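ZYRO0G01672p (Zygosaccharomyces rouxii, PDB 4U8T) binds RNA carrying N6-methyladenosine through its YTH domain, the part crystallised here, and probably acts as a reader of methylated mRNA. Local coordinates at residues H38-F43 and Q169-D174; N45-S50 and R109-V114; S49-G54 and S143-E148. All blocks are in the same frame, centred on the assembly; numbering follows the deposited sequence.

Contact 1 of 3, residues H38-F43 and Q169-D174; sequences HVKKSF and QSFLDD. With nucleotides of chain G.
Phe171, on the C-terminal loop, packs against Val39, Lys40 and Phe43 of helix 36-45, a largely apolar loop-on-helix contact bordered by a salt bridge toward the periphery of the YTH domain. The Phe171 ring meets Val39 CG1 through CE2 (3.8 Å) and Lys40 CG through CD1 (3.7 Å), both obliquely, whereas CB of Phe43 lies at its edge. A chi1 of 62° sets CG of Phe171 between its own backbone N and carbonyl carbon and directs the ring at the helix. Leu172 crosses Phe43 at about a right angle and puts CD1 over one ring face; this CH-pi contact spans 3.9 Å from Leu172 CD1 to the Phe43 centroid, 22° off the normal. Lys40, extended beyond CG, slides past Phe171 so that NZ reaches Asp174 OD1 at 3.0 Å, arriving on the syn side of the carboxylate. An ST turn shapes the loop: Ser170 OG accepts from Leu172 N and donates to Asp173 OD1. Val119 of strand 111-123 touches both Phe171 and Leu172. Elsewhere on the helix, ND1 of His38 donates to N1 of the methyladenosine 6MZ4 of chain G at 2.8 Å, an almost straight bond in the imidazole plane. The helix thus divides its chemistry, with carbon contacts and the salt bridge to Asp174 holding the loop, while the N-H of His38 is directed at N1 of the base, consistent with an unprotonated acceptor there.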
loop_
_atom_site.group_PDB
_atom_site.type_symbol
_atom_site.label_atom_id
_atom_site.label_comp_id
_atom_site.label_asym_id
_atom_site.label_seq_id
_atom_site.Cartn_x
_atom_site.Cartn_y
_atom_site.Cartn_z
ATOM N N HIS A 38 4.755 9.415 8.050
ATOM C CA HIS A 38 4.245 9.696 6.714
ATOM C C HIS A 38 3.042 8.817 6.399
ATOM O O HIS A 38 2.129 9.223 5.698
ATOM C CB HIS A 38 5.308 9.488 5.657
ATOM C CG HIS A 38 6.298 10.594 5.567
ATOM N ND1 HIS A 38 7.154 10.731 4.499
ATOM C CD2 HIS A 38 6.566 11.622 6.398
ATOM C CE1 HIS A 38 7.911 11.795 4.679
ATOM N NE2 HIS A 38 7.574 12.353 5.826
ATOM N N VAL A 39 3.058 7.607 6.932
ATOM C CA VAL A 39 1.979 6.683 6.732
ATOM C C VAL A 39 0.775 7.177 7.468
ATOM O O VAL A 39 -0.310 7.124 6.944
ATOM C CB VAL A 39 2.334 5.278 7.210
ATOM C CG1 VAL A 39 1.209 4.324 6.945
ATOM C CG2 VAL A 39 3.591 4.820 6.536
ATOM N N LYS A 40 0.961 7.665 8.683
ATOM C CA LYS A 40 -0.141 8.233 9.442
ATOM C C LYS A 40 -0.741 9.469 8.770
ATOM O O LYS A 40 -1.950 9.692 8.807
ATOM C CB LYS A 40 0.280 8.591 10.853
ATOM C CG LYS A 40 0.397 7.451 11.801
ATOM C CD LYS A 40 0.432 8.090 13.138
ATOM C CE LYS A 40 0.371 7.160 14.301
ATOM N NZ LYS A 40 0.202 7.979 15.528
ATOM N N LYS A 41 0.121 10.313 8.228
ATOM C CA LYS A 41 -0.330 11.445 7.461
ATOM C C LYS A 41 -1.118 11.001 6.237
ATOM O O LYS A 41 -2.077 11.649 5.845
ATOM C CB LYS A 41 0.871 12.298 7.056
ATOM C CG LYS A 41 1.472 12.950 8.245
ATOM C CD LYS A 41 2.654 13.755 7.942
ATOM C CE LYS A 41 3.029 14.561 9.149
ATOM N NZ LYS A 41 4.407 15.059 9.021
ATOM N N SER A 42 -0.733 9.878 5.651
ATOM C CA SER A 42 -1.474 9.359 4.527
ATOM C C SER A 42 -2.865 8.971 4.958
ATOM O O SER A 42 -3.834 9.296 4.294
ATOM C CB SER A 42 -0.752 8.172 3.911
ATOM O OG SER A 42 -1.449 7.685 2.798
ATOM N N PHE A 43 -2.973 8.326 6.110
ATOM C CA PHE A 43 -4.273 7.884 6.582
ATOM C C PHE A 43 -5.182 9.065 6.859
ATOM O O PHE A 43 -6.327 9.062 6.476
ATOM C CB PHE A 43 -4.145 7.055 7.854
ATOM C CG PHE A 43 -5.456 6.725 8.483
ATOM C CD1 PHE A 43 -6.216 5.681 8.015
ATOM C CD2 PHE A 43 -5.968 7.501 9.498
ATOM C CE1 PHE A 43 -7.431 5.395 8.566
ATOM C CE2 PHE A 43 -7.190 7.214 10.033
ATOM C CZ PHE A 43 -7.917 6.154 9.564
ATOM N N GLN A 169 -2.695 -5.263 16.676
ATOM C CA GLN A 169 -2.193 -3.919 16.864
ATOM C C GLN A 169 -2.311 -3.109 15.596
ATOM O O GLN A 169 -2.554 -3.639 14.544
ATOM C CB GLN A 169 -0.741 -3.928 17.299
ATOM C CG GLN A 169 -0.340 -4.994 18.258
ATOM C CD GLN A 169 1.158 -4.992 18.466
ATOM O OE1 GLN A 169 1.896 -5.636 17.715
ATOM N NE2 GLN A 169 1.622 -4.260 19.484
ATOM N N SER A 170 -2.073 -1.819 15.702
ATOM C CA SER A 170 -2.264 -0.931 14.586
ATOM C C SER A 170 -1.586 0.392 14.891
ATOM O O SER A 170 -1.433 0.751 16.033
ATOM C CB SER A 170 -3.755 -0.721 14.329
ATOM O OG SER A 170 -4.208 0.434 15.001
ATOM N N PHE A 171 -1.256 1.158 13.870
ATOM C CA PHE A 171 -0.571 2.392 14.113
ATOM C C PHE A 171 -1.573 3.447 14.568
ATOM O O PHE A 171 -1.217 4.580 14.805
ATOM C CB PHE A 171 0.228 2.843 12.885
ATOM C CG PHE A 171 -0.592 3.110 11.661
ATOM C CD1 PHE A 171 -1.446 4.198 11.595
ATOM C CD2 PHE A 171 -0.426 2.343 10.531
ATOM C CE1 PHE A 171 -2.158 4.449 10.483
ATOM C CE2 PHE A 171 -1.139 2.610 9.402
ATOM C CZ PHE A 171 -1.994 3.658 9.375
ATOM N N LEU A 172 -2.831 3.059 14.670
ATOM C CA LEU A 172 -3.878 3.931 15.162
ATOM C C LEU A 172 -4.219 3.665 16.615
ATOM O O LEU A 172 -5.291 4.020 17.066
ATOM C CB LEU A 172 -5.129 3.789 14.314
ATOM C CG LEU A 172 -5.107 4.456 12.948
ATOM C CD1 LEU A 172 -6.393 4.199 12.226
ATOM C CD2 LEU A 172 -4.902 5.934 13.133
ATOM N N ASP A 173 -3.324 3.038 17.358
ATOM C CA ASP A 173 -3.633 2.703 18.731
ATOM C C ASP A 173 -3.242 3.832 19.679
ATOM O O ASP A 173 -4.032 4.225 20.519
ATOM C CB ASP A 173 -2.938 1.420 19.132
ATOM C CG ASP A 173 -3.405 0.248 18.340
ATOM O OD1 ASP A 173 -4.403 0.384 17.623
ATOM O OD2 ASP A 173 -2.819 -0.830 18.476
ATOM N N ASP A 174 -2.047 4.390 19.531
ATOM C CA ASP A 174 -1.642 5.495 20.394
ATOM C C ASP A 174 -2.429 6.792 20.122
ATOM O O ASP A 174 -2.065 7.863 20.610
ATOM C CB ASP A 174 -0.130 5.751 20.277
ATOM C CG ASP A 174 0.322 6.018 18.859
ATOM O OD1 ASP A 174 -0.488 6.470 18.031
ATOM O OD2 ASP A 174 1.508 5.782 18.571
ATOM C C2 6MZ G 4 8.582 8.427 3.084
ATOM C C4 6MZ G 4 9.117 6.998 1.319
ATOM C C5 6MZ G 4 7.963 7.482 0.585
ATOM O O1P 6MZ G 4 15.762 7.222 -2.840
ATOM O O2P 6MZ G 4 16.711 4.967 -2.187
ATOM N N9 6MZ G 4 9.693 6.089 0.539
ATOM N N3 6MZ G 4 9.357 7.501 2.545
ATOM N N1 6MZ G 4 7.524 8.921 2.461
ATOM C C6 6MZ G 4 7.150 8.512 1.242
ATOM N N6 6MZ G 4 6.071 9.028 0.638
ATOM C C9 6MZ G 4 5.372 10.124 1.251
ATOM N N7 6MZ G 4 7.949 6.824 -0.582
ATOM C C8 6MZ G 4 9.008 6.001 -0.596
ATOM O "O5'" 6MZ G 4 14.399 5.711 -1.560
ATOM C "C5'" 6MZ G 4 13.426 4.684 -1.586
ATOM C "C4'" 6MZ G 4 12.744 4.567 -0.261
ATOM O "O4'" 6MZ G 4 11.875 5.681 -0.087
ATOM C "C1'" 6MZ G 4 10.920 5.363 0.871
ATOM C "C2'" 6MZ G 4 10.755 3.854 0.884
ATOM O "O2'" 6MZ G 4 11.055 3.407 2.189
ATOM C "C3'" 6MZ G 4 11.836 3.367 -0.082
ATOM O "O3'" 6MZ G 4 12.533 2.266 0.447
ATOM P P 6MZ G 4 15.558 5.781 -2.631
#

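Contact 2 of 3, residues N45-S50 and R109-V114; sequences NGIWSS and RHAFKV. With nucleotides of chain G.
The carbonyl oxygen of Trp48 sits over the centre of the Phe112 ring, 3.6 Å above its plane, while also accepting from the backbone N of that same residue. Phe112 achieves this with CG between its backbone N and carbonyl carbon (chi1 48°), which folds the ring back across the neighbouring strand. The two residues form an antiparallel hydrogen-bonded pair joining the short edge strand 47-48 to strand 111-123: Phe112 N reaches Trp48 O at 2.9 Å, and Trp48 N bonds Phe112 O in return. Ile47 and Lys113 make the adjoining non-hydrogen-bonded pair. Beyond it Val114 N bonds Gly46 O at 2.8 Å, where the chain leaves helix 36-45 with a positive phi at Gly46. At the other end Ser49 OG lies close to His110 O, probably as a donor, though the separation is too short to be taken at face value.

Trp48 and Phe112 point the same way, with Phe112 CZ near the indole plane, 3.9 Å from Trp48 CD1, and Val114 CG1 packs on Trp48 CB. With CG anti to the backbone N (chi1 -176°), the indole offers one face of its six-membered ring to the methyladenosine 6MZ4 of chain G, whose N6 lies 3.4 Å from Trp48 CZ2 and whose methyl C9 is 3.7 Å from Trp48 CZ3. This agrees with the aromatic cage of YTH domains, in which Trp102, touching Ser49, is probably another wall. N6 of 6MZ4 donates to Ser49 O at 2.8 Å (159°). Methylation leaves that nitrogen one hydrogen, and the backbone takes it while aromatic carbon receives the methyl group.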
loop_
_atom_site.group_PDB
_atom_site.type_symbol
_atom_site.label_atom_id
_atom_site.label_comp_id
_atom_site.label_asym_id
_atom_site.label_seq_id
_atom_site.Cartn_x
_atom_site.Cartn_y
_atom_site.Cartn_z
ATOM N N ASN A 45 -4.926 12.173 5.741
ATOM C CA ASN A 45 -5.053 13.143 4.677
ATOM C C ASN A 45 -5.500 12.604 3.346
ATOM O O ASN A 45 -5.756 13.377 2.427
ATOM C CB ASN A 45 -3.733 13.830 4.464
ATOM C CG ASN A 45 -3.310 14.624 5.640
ATOM O OD1 ASN A 45 -3.788 15.730 5.854
ATOM N ND2 ASN A 45 -2.379 14.083 6.403
ATOM N N GLY A 46 -5.551 11.283 3.230
ATOM C CA GLY A 46 -6.077 10.625 2.055
ATOM C C GLY A 46 -5.245 10.829 0.804
ATOM O O GLY A 46 -5.754 10.788 -0.309
ATOM N N ILE A 47 -3.951 11.037 0.982
ATOM C CA ILE A 47 -3.058 11.110 -0.147
ATOM C C ILE A 47 -1.817 10.261 0.110
ATOM O O ILE A 47 -1.539 9.884 1.229
ATOM C CB ILE A 47 -2.656 12.569 -0.452
ATOM C CG1 ILE A 47 -1.840 13.176 0.681
ATOM C CG2 ILE A 47 -3.863 13.427 -0.699
ATOM C CD1 ILE A 47 -1.231 14.500 0.316
ATOM N N TRP A 48 -1.104 9.922 -0.949
ATOM C CA TRP A 48 0.185 9.274 -0.836
ATOM C C TRP A 48 1.045 9.717 -1.994
ATOM O O TRP A 48 0.554 10.179 -3.010
ATOM C CB TRP A 48 0.059 7.740 -0.813
ATOM C CG TRP A 48 1.379 7.053 -0.592
ATOM C CD1 TRP A 48 2.062 6.295 -1.490
ATOM C CD2 TRP A 48 2.200 7.126 0.574
ATOM N NE1 TRP A 48 3.243 5.873 -0.953
ATOM C CE2 TRP A 48 3.357 6.360 0.316
ATOM C CE3 TRP A 48 2.070 7.749 1.818
ATOM C CZ2 TRP A 48 4.377 6.195 1.251
ATOM C CZ3 TRP A 48 3.089 7.582 2.753
ATOM C CH2 TRP A 48 4.234 6.814 2.456
ATOM N N SER A 49 2.343 9.591 -1.831
ATOM C CA SER A 49 3.234 9.877 -2.910
ATOM C C SER A 49 4.414 8.932 -2.846
ATOM O O SER A 49 4.812 8.502 -1.781
ATOM C CB SER A 49 3.690 11.311 -2.846
ATOM O OG SER A 49 4.554 11.573 -3.918
ATOM N N SER A 50 4.952 8.574 -3.994
ATOM C CA SER A 50 6.100 7.706 -4.030
ATOM C C SER A 50 7.292 8.460 -4.567
ATOM O O SER A 50 7.287 9.673 -4.615
ATOM C CB SER A 50 5.796 6.490 -4.871
ATOM O OG SER A 50 6.885 5.622 -4.921
ATOM N N ARG A 109 6.814 16.032 -4.468
ATOM C CA ARG A 109 6.133 17.216 -4.946
ATOM C C ARG A 109 4.784 16.923 -5.568
ATOM O O ARG A 109 3.954 17.810 -5.699
ATOM C CB ARG A 109 7.023 17.918 -5.966
ATOM C CG ARG A 109 8.406 18.194 -5.430
ATOM C CD ARG A 109 8.805 19.646 -5.599
ATOM N NE ARG A 109 10.159 19.878 -5.115
ATOM C CZ ARG A 109 10.480 19.925 -3.823
ATOM N NH1 ARG A 109 9.544 19.740 -2.902
ATOM N NH2 ARG A 109 11.738 20.133 -3.436
ATOM N N HIS A 110 4.535 15.671 -5.907
ATOM C CA HIS A 110 3.229 15.299 -6.417
ATOM C C HIS A 110 2.661 14.198 -5.568
ATOM O O HIS A 110 3.395 13.533 -4.879
ATOM C CB HIS A 110 3.333 14.876 -7.872
ATOM C CG HIS A 110 4.161 15.799 -8.702
ATOM N ND1 HIS A 110 3.831 17.121 -8.894
ATOM C CD2 HIS A 110 5.317 15.601 -9.368
ATOM C CE1 HIS A 110 4.745 17.695 -9.653
ATOM N NE2 HIS A 110 5.658 16.793 -9.953
ATOM N N ALA A 111 1.363 13.982 -5.632
ATOM C CA ALA A 111 0.762 12.914 -4.870
ATOM C C ALA A 111 -0.512 12.508 -5.507
ATOM O O ALA A 111 -1.013 13.196 -6.349
ATOM C CB ALA A 111 0.511 13.342 -3.448
ATOM N N PHE A 112 -1.076 11.407 -5.052
ATOM C CA PHE A 112 -2.364 10.981 -5.549
ATOM C C PHE A 112 -3.272 10.637 -4.391
ATOM O O PHE A 112 -2.806 10.378 -3.312
ATOM C CB PHE A 112 -2.211 9.781 -6.483
ATOM C CG PHE A 112 -1.334 8.688 -5.945
ATOM C CD1 PHE A 112 -1.853 7.726 -5.103
ATOM C CD2 PHE A 112 -0.001 8.610 -6.298
ATOM C CE1 PHE A 112 -1.072 6.735 -4.621
ATOM C CE2 PHE A 112 0.791 7.615 -5.815
ATOM C CZ PHE A 112 0.253 6.673 -4.980
ATOM N N LYS A 113 -4.570 10.617 -4.631
ATOM C CA LYS A 113 -5.524 10.313 -3.583
ATOM C C LYS A 113 -5.552 8.848 -3.296
ATOM O O LYS A 113 -5.460 8.023 -4.195
ATOM C CB LYS A 113 -6.930 10.794 -3.958
ATOM C CG LYS A 113 -7.051 12.290 -3.977
ATOM C CD LYS A 113 -8.415 12.760 -4.357
ATOM C CE LYS A 113 -8.486 14.268 -4.147
ATOM N NZ LYS A 113 -9.790 14.896 -4.496
ATOM N N VAL A 114 -5.699 8.530 -2.021
ATOM C CA VAL A 114 -5.832 7.150 -1.574
ATOM C C VAL A 114 -7.018 7.015 -0.645
ATOM O O VAL A 114 -7.415 7.952 0.013
ATOM C CB VAL A 114 -4.557 6.623 -0.842
ATOM C CG1 VAL A 114 -3.404 6.490 -1.783
ATOM C CG2 VAL A 114 -4.193 7.495 0.313
ATOM C C2 6MZ G 4 8.582 8.427 3.084
ATOM C C4 6MZ G 4 9.117 6.998 1.319
ATOM C C5 6MZ G 4 7.963 7.482 0.585
ATOM O O1P 6MZ G 4 15.762 7.222 -2.840
ATOM O O2P 6MZ G 4 16.711 4.967 -2.187
ATOM N N9 6MZ G 4 9.693 6.089 0.539
ATOM N N3 6MZ G 4 9.357 7.501 2.545
ATOM N N1 6MZ G 4 7.524 8.921 2.461
ATOM C C6 6MZ G 4 7.150 8.512 1.242
ATOM N N6 6MZ G 4 6.071 9.028 0.638
ATOM C C9 6MZ G 4 5.372 10.124 1.251
ATOM N N7 6MZ G 4 7.949 6.824 -0.582
ATOM C C8 6MZ G 4 9.008 6.001 -0.596
ATOM O "O5'" 6MZ G 4 14.399 5.711 -1.560
ATOM C "C5'" 6MZ G 4 13.426 4.684 -1.586
ATOM C "C4'" 6MZ G 4 12.744 4.567 -0.261
ATOM O "O4'" 6MZ G 4 11.875 5.681 -0.087
ATOM C "C1'" 6MZ G 4 10.920 5.363 0.871
ATOM C "C2'" 6MZ G 4 10.755 3.854 0.884
ATOM O "O2'" 6MZ G 4 11.055 3.407 2.189
ATOM C "C3'" 6MZ G 4 11.836 3.367 -0.082
ATOM O "O3'" 6MZ G 4 12.533 2.266 0.447
ATOM P P 6MZ G 4 15.558 5.781 -2.631
#

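Contact 3 of 3, residues S49-G54 and S143-E148; sequences SSTFYG and SRDTQE. With nucleotides of chain G.
The carboxylate of Asp145 is met on its syn side by Ser50 OG, somewhat out of plane, and two further flat groups, Tyr53 and Arg144, cover bases of the RNA, chain G. One face of the Tyr53 ring carries guanosine G3, with N1 3.8 Å above the plane and offset toward the rim; Phe52 CD2 covers the opposite face. The Arg144 guanidinium lies with a face against C4 of cytidine C5 and has that nucleotide's phosphorus at its edge. The protein elements are the N-terminus of helix 52-63, capped by Thr51, and the type II turn Arg144-Gln147, which together line the RNA groove of the YTH domain.

Asp145 OD2 gathers several neighbours. Ser50 OG donates to Asp145 OD2 at 3.0 Å. A water also donates to this oxygen and bonds Thr51 OG1, and C8 of 6MZ4 of chain G lies 3.4 Å from Asp145 OD2. Its other oxygen, OD1, accepts from Lys32 N, which helps fix the carboxylate's rotation. From the same residue, the backbone N donates to OP2 of C5 at 2.8 Å. Thr146 CG2 packs on Ser50 OG and Gly54 O, while Thr51 OG1 accepts the capping bond from Gly54 N at 2.9 Å.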
loop_
_atom_site.group_PDB
_atom_site.type_symbol
_atom_site.label_atom_id
_atom_site.label_comp_id
_atom_site.label_asym_id
_atom_site.label_seq_id
_atom_site.Cartn_x
_atom_site.Cartn_y
_atom_site.Cartn_z
ATOM N N SER A 49 2.343 9.591 -1.831
ATOM C CA SER A 49 3.234 9.877 -2.910
ATOM C C SER A 49 4.414 8.932 -2.846
ATOM O O SER A 49 4.812 8.502 -1.781
ATOM C CB SER A 49 3.690 11.311 -2.846
ATOM O OG SER A 49 4.554 11.573 -3.918
ATOM N N SER A 50 4.952 8.574 -3.994
ATOM C CA SER A 50 6.100 7.706 -4.030
ATOM C C SER A 50 7.292 8.460 -4.567
ATOM O O SER A 50 7.287 9.673 -4.615
ATOM C CB SER A 50 5.796 6.490 -4.871
ATOM O OG SER A 50 6.885 5.622 -4.921
ATOM N N THR A 51 8.312 7.753 -5.003
ATOM C CA THR A 51 9.450 8.420 -5.592
ATOM C C THR A 51 9.163 8.910 -6.986
ATOM O O THR A 51 8.076 8.744 -7.500
ATOM C CB THR A 51 10.644 7.511 -5.655
ATOM O OG1 THR A 51 10.284 6.318 -6.360
ATOM C CG2 THR A 51 11.095 7.150 -4.279
ATOM N N PHE A 52 10.153 9.538 -7.594
ATOM C CA PHE A 52 10.041 9.968 -8.967
ATOM C C PHE A 52 9.654 8.823 -9.863
ATOM O O PHE A 52 8.662 8.903 -10.562
ATOM C CB PHE A 52 11.350 10.596 -9.427
ATOM C CG PHE A 52 11.360 10.972 -10.871
ATOM C CD1 PHE A 52 10.798 12.161 -11.293
ATOM C CD2 PHE A 52 11.947 10.150 -11.807
ATOM C CE1 PHE A 52 10.792 12.495 -12.609
ATOM C CE2 PHE A 52 11.947 10.499 -13.120
ATOM C CZ PHE A 52 11.377 11.672 -13.519
ATOM N N TYR A 53 10.423 7.742 -9.802
ATOM C CA TYR A 53 10.190 6.551 -10.614
ATOM C C TYR A 53 9.006 5.724 -10.126
ATOM O O TYR A 53 8.264 5.163 -10.918
ATOM C CB TYR A 53 11.421 5.683 -10.601
ATOM C CG TYR A 53 12.569 6.188 -11.390
ATOM C CD1 TYR A 53 12.526 6.224 -12.771
ATOM C CD2 TYR A 53 13.716 6.621 -10.762
ATOM C CE1 TYR A 53 13.594 6.662 -13.499
ATOM C CE2 TYR A 53 14.788 7.064 -11.480
ATOM C CZ TYR A 53 14.722 7.082 -12.850
ATOM O OH TYR A 53 15.793 7.532 -13.567
ATOM N N GLY A 54 8.854 5.660 -8.814
ATOM C CA GLY A 54 7.752 4.983 -8.172
ATOM C C GLY A 54 6.404 5.537 -8.518
ATOM O O GLY A 54 5.474 4.787 -8.737
ATOM N N SER A 143 10.597 -6.720 -0.306
ATOM C CA SER A 143 10.308 -5.988 -1.510
ATOM C C SER A 143 10.673 -4.541 -1.385
ATOM O O SER A 143 10.559 -3.949 -0.324
ATOM C CB SER A 143 8.836 -6.083 -1.829
ATOM O OG SER A 143 8.392 -7.371 -1.542
ATOM N N ARG A 144 11.030 -3.956 -2.508
ATOM C CA ARG A 144 11.262 -2.543 -2.552
ATOM C C ARG A 144 9.930 -1.863 -2.743
ATOM O O ARG A 144 8.934 -2.503 -3.052
ATOM C CB ARG A 144 12.220 -2.179 -3.686
ATOM C CG ARG A 144 13.686 -2.404 -3.391
ATOM C CD ARG A 144 14.522 -1.924 -4.533
ATOM N NE ARG A 144 15.950 -1.700 -4.258
ATOM C CZ ARG A 144 16.489 -1.014 -3.249
ATOM N NH1 ARG A 144 15.757 -0.413 -2.318
ATOM N NH2 ARG A 144 17.808 -0.929 -3.177
ATOM N N ASP A 145 9.936 -0.561 -2.536
ATOM C CA ASP A 145 8.812 0.301 -2.787
ATOM C C ASP A 145 8.309 0.167 -4.224
ATOM O O ASP A 145 9.084 0.218 -5.160
ATOM C CB ASP A 145 9.225 1.730 -2.456
ATOM C CG ASP A 145 8.128 2.708 -2.646
ATOM O OD1 ASP A 145 6.984 2.374 -2.345
ATOM O OD2 ASP A 145 8.407 3.820 -3.099
ATOM N N THR A 146 6.999 -0.035 -4.358
ATOM C CA THR A 146 6.273 -0.257 -5.617
ATOM C C THR A 146 6.636 -1.575 -6.303
ATOM O O THR A 146 6.482 -1.738 -7.499
ATOM C CB THR A 146 6.407 0.924 -6.645
ATOM O OG1 THR A 146 7.729 1.019 -7.164
ATOM C CG2 THR A 146 6.035 2.209 -6.004
ATOM N N GLN A 147 7.056 -2.542 -5.514
ATOM C CA GLN A 147 7.128 -3.894 -5.988
ATOM C C GLN A 147 5.756 -4.470 -6.222
ATOM O O GLN A 147 4.931 -4.480 -5.321
ATOM C CB GLN A 147 7.876 -4.746 -4.996
ATOM C CG GLN A 147 7.753 -6.203 -5.293
ATOM C CD GLN A 147 8.396 -6.592 -6.588
ATOM O OE1 GLN A 147 9.596 -6.463 -6.763
ATOM N NE2 GLN A 147 7.592 -7.075 -7.507
ATOM N N GLU A 148 5.520 -4.974 -7.429
ATOM C CA GLU A 148 4.224 -5.533 -7.769
ATOM C C GLU A 148 4.070 -6.981 -7.295
ATOM O O GLU A 148 5.003 -7.774 -7.353
ATOM C CB GLU A 148 3.967 -5.454 -9.271
ATOM C CG GLU A 148 2.593 -5.988 -9.637
ATOM C CD GLU A 148 2.135 -5.689 -11.033
ATOM O OE1 GLU A 148 2.901 -5.116 -11.828
ATOM O OE2 GLU A 148 0.984 -6.035 -11.341
ATOM P P C G 5 12.825 0.983 -0.430
ATOM O OP1 C G 5 14.274 0.822 -0.563
ATOM O OP2 C G 5 11.998 1.110 -1.613
ATOM O "O5'" C G 5 12.259 -0.208 0.433
ATOM C "C5'" C G 5 12.999 -0.779 1.492
ATOM C "C4'" C G 5 13.057 -2.264 1.335
ATOM O "O4'" C G 5 13.826 -2.589 0.180
ATOM C "C3'" C G 5 13.682 -3.081 2.444
ATOM O "O3'" C G 5 12.712 -3.346 3.435
ATOM C "C2'" C G 5 14.152 -4.351 1.732
ATOM O "O2'" C G 5 13.175 -5.368 1.813
ATOM C "C1'" C G 5 14.261 -3.906 0.270
ATOM N N1 C G 5 15.585 -4.011 -0.349
ATOM C C2 C G 5 15.542 -4.646 -1.584
ATOM O O2 C G 5 14.453 -5.056 -2.000
ATOM N N3 C G 5 16.659 -4.794 -2.309
ATOM C C4 C G 5 17.779 -4.322 -1.826
ATOM N N4 C G 5 18.845 -4.515 -2.582
ATOM C C5 C G 5 17.850 -3.665 -0.563
ATOM C C6 C G 5 16.734 -3.517 0.162
ATOM P P G G 3 18.552 6.941 -7.558
ATOM O OP1 G G 3 19.591 7.358 -6.619
ATOM O OP2 G G 3 18.629 5.679 -8.296
ATOM O "O5'" G G 3 17.286 6.889 -6.627
ATOM C "C5'" G G 3 15.985 6.785 -7.155
ATOM C "C4'" G G 3 15.012 6.382 -6.079
ATOM O "O4'" G G 3 13.820 5.903 -6.738
ATOM C "C3'" G G 3 15.504 5.224 -5.221
ATOM O "O3'" G G 3 14.856 5.267 -3.966
ATOM C "C2'" G G 3 14.989 4.022 -5.975
ATOM O "O2'" G G 3 14.847 2.866 -5.194
ATOM C "C1'" G G 3 13.638 4.532 -6.452
ATOM N N9 G G 3 13.153 3.840 -7.646
ATOM C C8 G G 3 11.907 3.315 -7.814
ATOM N N7 G G 3 11.727 2.760 -8.962
ATOM C C5 G G 3 12.948 2.932 -9.597
ATOM C C6 G G 3 13.379 2.538 -10.873
ATOM O O6 G G 3 12.756 1.950 -11.734
ATOM N N1 G G 3 14.683 2.912 -11.106
ATOM C C2 G G 3 15.483 3.579 -10.229
ATOM N N2 G G 3 16.722 3.861 -10.606
ATOM N N3 G G 3 15.095 3.948 -9.055
ATOM C C4 G G 3 13.832 3.604 -8.801
ATOM C C2 6MZ G 4 8.582 8.427 3.084
ATOM C C4 6MZ G 4 9.117 6.998 1.319
ATOM C C5 6MZ G 4 7.963 7.482 0.585
ATOM O O1P 6MZ G 4 15.762 7.222 -2.840
ATOM O O2P 6MZ G 4 16.711 4.967 -2.187
ATOM N N9 6MZ G 4 9.693 6.089 0.539
ATOM N N3 6MZ G 4 9.357 7.501 2.545
ATOM N N1 6MZ G 4 7.524 8.921 2.461
ATOM C C6 6MZ G 4 7.150 8.512 1.242
ATOM N N6 6MZ G 4 6.071 9.028 0.638
ATOM C C9 6MZ G 4 5.372 10.124 1.251
ATOM N N7 6MZ G 4 7.949 6.824 -0.582
ATOM C C8 6MZ G 4 9.008 6.001 -0.596
ATOM O "O5'" 6MZ G 4 14.399 5.711 -1.560
ATOM C "C5'" 6MZ G 4 13.426 4.684 -1.586
ATOM C "C4'" 6MZ G 4 12.744 4.567 -0.261
ATOM O "O4'" 6MZ G 4 11.875 5.681 -0.087
ATOM C "C1'" 6MZ G 4 10.920 5.363 0.871
ATOM C "C2'" 6MZ G 4 10.755 3.854 0.884
ATOM O "O2'" 6MZ G 4 11.055 3.407 2.189
ATOM C "C3'" 6MZ G 4 11.836 3.367 -0.082
ATOM O "O3'" 6MZ G 4 12.533 2.266 0.447
ATOM P P 6MZ G 4 15.558 5.781 -2.631
HETATM O O HOH W 1 10.448 3.889 -5.146
#

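Helix 36-45, strand 47-48 and helix 52-63 follow one another in the chain, and contacts 1, 2 and 3 take their first segments from them in that order. Contacts 2 and 3 share Ser49 and Ser50 and have centres about 13 Å apart; contact 1 lies about 15 Å from contact 2 and about 20 Å from contact 3, centre to centre. Contacts 1 and 2 touch where Ser42 packs on Trp48 and Val114. Both 2 and 3 are nested within the loop that contact 1 closes near the C-terminus. Residues from all three meet the same methyladenosine, so the run from helix 36-45 to Ser49 lines much of its pocket, Asp145 joining from a distant loop, with contact 3 extending the binding surface to the flanking nucleotides.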